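Local coordinates for putative sodium:solute symporter (Proteus mirabilis, PDB 5NV9), which couples the inward sodium gradient to uptake of the sialic acid N-acetylneuraminic acid across the inner membrane of the bacterium, at residues A[107-112]-A[420-425]. Numbering follows the deposited sequence.
Sequences SAYEYL and GLFMLG
Phe-422 reaches from transmembrane helix 415-427 into an aromatic cluster with Tyr-109 and Tyr-111, on the cytoplasmic turn 107-110 and the short helix that follows, in this LeuT-fold transporter. With CG anti to the carbonyl carbon (chi1 -72°), the ring extends from its helix to that turn. Leu-112 covers one face of the ring. Its CD2 sits over the ring centre, 4.0 Å from the centroid, in a CH-pi contact. The same methyl touches CB of Leu-421.

The two tyrosines meet Phe-422 differently. Tyr-109 comes rim to rim, its CD1 3.6 Å from Phe-422 CZ and the planes 67° apart. The Tyr-111 side chain slides past in the opposite direction. The two ring planes are near parallel but displaced, so the rings barely overlap. Tyr-111 CD2 is 3.7 Å from CD2 of Phe-422. The carbonyl oxygen of Ala-108 lies at the Phe-422 ring edge, in plane, 3.7 Å from Phe-422 CE2. Tyr-96 and Phe-100 of helix 89-102 also pack on Phe-422.

A capping box holds the turn. Ser-107 N donates to Glu-110 OE2 over 3.0 Å, almost straight but from above the carboxylate plane. Ser-107 OG accepts a weak bond from Tyr-109 N. Tyr-109 OH bonds to the carbonyl oxygen of Ala-253, which ties down the far end of that ring.

CG of Tyr-111 is anti to its own N (chi1 165°), which sends the phenol toward helix 415-427. There Tyr-111 OH comes 3.1 Å from Gly-425 C, but the angle to Gly-425 O is too poor for a hydrogen bond. That oxygen accepts from Arg-115 NE.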
ATOM      1  N   SER A 107       5.537   6.768 -15.768  1.00 25.35           N
ATOM      2  CA  SER A 107       4.651   5.640 -15.364  1.00 25.54           C
ATOM      3  C   SER A 107       5.365   4.303 -15.605  1.00 23.80           C
ATOM      4  O   SER A 107       5.941   4.100 -16.642  1.00 22.68           O
ATOM      5  CB  SER A 107       3.348   5.676 -16.160  1.00 24.43           C
ATOM      6  OG  SER A 107       2.549   4.547 -15.942  1.00 24.26           O
ATOM      7  N   ALA A 108       5.278   3.406 -14.648  1.00 22.20           N
ATOM      8  CA  ALA A 108       5.828   2.049 -14.785  1.00 21.44           C
ATOM      9  C   ALA A 108       5.356   1.300 -16.021  1.00 20.82           C
ATOM     10  O   ALA A 108       6.146   0.480 -16.606  1.00 20.12           O
ATOM     11  CB  ALA A 108       5.490   1.237 -13.537  1.00 20.37           C
ATOM     12  N   TYR A 109       4.126   1.610 -16.448  1.00 21.73           N
ATOM     13  CA  TYR A 109       3.425   0.850 -17.531  1.00 22.18           C
ATOM     14  C   TYR A 109       4.002   1.174 -18.923  1.00 21.63           C
ATOM     15  O   TYR A 109       3.800   0.447 -19.904  1.00 21.48           O
ATOM     16  CB  TYR A 109       1.897   0.977 -17.378  1.00 22.68           C
ATOM     17  CG  TYR A 109       1.531   0.656 -15.960  1.00 23.42           C
ATOM     18  CD1 TYR A 109       1.828  -0.611 -15.409  1.00 23.39           C
ATOM     19  CD2 TYR A 109       1.061   1.673 -15.075  1.00 27.07           C
ATOM     20  CE1 TYR A 109       1.590  -0.875 -14.052  1.00 24.26           C
ATOM     21  CE2 TYR A 109       0.811   1.400 -13.724  1.00 24.77           C
ATOM     22  CZ  TYR A 109       1.113   0.149 -13.202  1.00 22.26           C
ATOM     23  OH  TYR A 109       0.902  -0.096 -11.855  1.00 22.39           O
ATOM     24  N   GLU A 110       4.800   2.224 -18.984  1.00 22.45           N
ATOM     25  CA  GLU A 110       5.577   2.537 -20.200  1.00 23.46           C
ATOM     26  C   GLU A 110       6.509   1.407 -20.550  1.00 21.72           C
ATOM     27  O   GLU A 110       6.762   1.181 -21.724  1.00 22.62           O
ATOM     28  CB  GLU A 110       6.449   3.803 -20.014  1.00 23.12           C
ATOM     29  CG  GLU A 110       5.682   5.098 -19.875  1.00 23.84           C
ATOM     30  CD  GLU A 110       6.526   6.292 -19.367  1.00 26.20           C
ATOM     31  OE1 GLU A 110       7.736   6.400 -19.659  1.00 27.33           O
ATOM     32  OE2 GLU A 110       5.970   7.156 -18.670  1.00 25.24           O
ATOM     33  N   TYR A 111       7.055   0.722 -19.549  1.00 21.32           N
ATOM     34  CA  TYR A 111       7.866  -0.458 -19.829  1.00 22.54           C
ATOM     35  C   TYR A 111       7.092  -1.473 -20.737  1.00 23.16           C
ATOM     36  O   TYR A 111       7.684  -2.048 -21.661  1.00 20.05           O
ATOM     37  CB  TYR A 111       8.343  -1.144 -18.532  1.00 23.58           C
ATOM     38  CG  TYR A 111       8.860  -2.519 -18.778  1.00 24.22           C
ATOM     39  CD1 TYR A 111      10.140  -2.700 -19.268  1.00 26.31           C
ATOM     40  CD2 TYR A 111       8.031  -3.663 -18.588  1.00 24.14           C
ATOM     41  CE1 TYR A 111      10.613  -3.973 -19.562  1.00 24.82           C
ATOM     42  CE2 TYR A 111       8.486  -4.926 -18.897  1.00 22.99           C
ATOM     43  CZ  TYR A 111       9.774  -5.085 -19.380  1.00 24.58           C
ATOM     44  OH  TYR A 111      10.264  -6.347 -19.654  1.00 23.44           O
ATOM     45  N   LEU A 112       5.793  -1.685 -20.435  1.00 22.86           N
ATOM     46  CA  LEU A 112       4.976  -2.654 -21.141  1.00 24.63           C
ATOM     47  C   LEU A 112       4.762  -2.296 -22.617  1.00 24.95           C
ATOM     48  O   LEU A 112       4.711  -3.205 -23.448  1.00 24.03           O
ATOM     49  CB  LEU A 112       3.632  -2.899 -20.460  1.00 23.33           C
ATOM     50  CG  LEU A 112       3.634  -3.474 -19.019  1.00 22.78           C
ATOM     51  CD1 LEU A 112       2.220  -3.550 -18.469  1.00 21.75           C
ATOM     52  CD2 LEU A 112       4.345  -4.818 -18.918  1.00 21.89           C
ATOM     53  N   GLY A 420       1.774 -10.399 -13.813  1.00 25.11           N
ATOM     54  CA  GLY A 420       2.265 -11.423 -14.750  1.00 22.66           C
ATOM     55  C   GLY A 420       2.909 -10.830 -16.015  1.00 22.59           C
ATOM     56  O   GLY A 420       3.878 -11.371 -16.565  1.00 21.25           O
ATOM     57  N   LEU A 421       2.296  -9.759 -16.527  1.00 21.99           N
ATOM     58  CA  LEU A 421       2.810  -9.067 -17.669  1.00 21.39           C
ATOM     59  C   LEU A 421       4.238  -8.626 -17.473  1.00 21.93           C
ATOM     60  O   LEU A 421       5.003  -8.764 -18.409  1.00 22.01           O
ATOM     61  CB  LEU A 421       1.947  -7.881 -18.060  1.00 21.10           C
ATOM     62  CG  LEU A 421       0.591  -8.192 -18.717  1.00 20.66           C
ATOM     63  CD1 LEU A 421      -0.337  -6.970 -18.718  1.00 19.56           C
ATOM     64  CD2 LEU A 421       0.772  -8.667 -20.146  1.00 21.22           C
ATOM     65  N   PHE A 422       4.582  -8.070 -16.290  1.00 21.87           N
ATOM     66  CA  PHE A 422       5.938  -7.697 -15.978  1.00 21.54           C
ATOM     67  C   PHE A 422       6.871  -8.892 -15.882  1.00 20.79           C
ATOM     68  O   PHE A 422       8.016  -8.827 -16.347  1.00 22.30           O
ATOM     69  CB  PHE A 422       6.065  -6.771 -14.677  1.00 21.13           C
ATOM     70  CG  PHE A 422       5.575  -5.350 -14.887  1.00 19.08           C
ATOM     71  CD1 PHE A 422       4.261  -5.040 -14.761  1.00 20.85           C
ATOM     72  CD2 PHE A 422       6.446  -4.342 -15.258  1.00 20.06           C
ATOM     73  CE1 PHE A 422       3.801  -3.741 -14.980  1.00 18.11           C
ATOM     74  CE2 PHE A 422       6.015  -3.054 -15.458  1.00 18.28           C
ATOM     75  CZ  PHE A 422       4.685  -2.755 -15.327  1.00 19.31           C
HETATM   76  N   MSE A 423       6.428  -9.954 -15.236  1.00 20.94           N
HETATM   77  CA  MSE A 423       7.258 -11.171 -15.094  1.00 22.88           C
HETATM   78  C   MSE A 423       7.556 -11.761 -16.441  1.00 19.39           C
HETATM   79  O   MSE A 423       8.691 -12.122 -16.757  1.00 19.78           O
HETATM   80  CB  MSE A 423       6.540 -12.238 -14.261  1.00 25.56           C
HETATM   81  CG  MSE A 423       6.315 -11.800 -12.826  1.00 30.05           C
HETATM   82 SE   MSE A 423       5.460 -13.209 -11.741  1.00 41.70          SE
HETATM   83  CE  MSE A 423       6.960 -14.425 -11.969  1.00 30.35           C
ATOM     84  N   LEU A 424       6.542 -11.771 -17.279  1.00 21.42           N
ATOM     85  CA  LEU A 424       6.647 -12.316 -18.670  1.00 20.89           C
ATOM     86  C   LEU A 424       7.615 -11.491 -19.525  1.00 23.95           C
ATOM     87  O   LEU A 424       8.529 -12.017 -20.123  1.00 21.14           O
ATOM     88  CB  LEU A 424       5.263 -12.331 -19.313  1.00 19.86           C
ATOM     89  CG  LEU A 424       5.203 -12.869 -20.753  1.00 18.77           C
ATOM     90  CD1 LEU A 424       5.408 -14.347 -20.709  1.00 19.05           C
ATOM     91  CD2 LEU A 424       3.902 -12.524 -21.438  1.00 19.10           C
ATOM     92  N   GLY A 425       7.447 -10.162 -19.507  1.00 24.74           N
ATOM     93  CA  GLY A 425       8.356  -9.300 -20.256  1.00 23.30           C
ATOM     94  C   GLY A 425       9.785  -9.400 -19.776  1.00 24.02           C
ATOM     95  O   GLY A 425      10.732  -9.398 -20.570  1.00 23.20           O
TER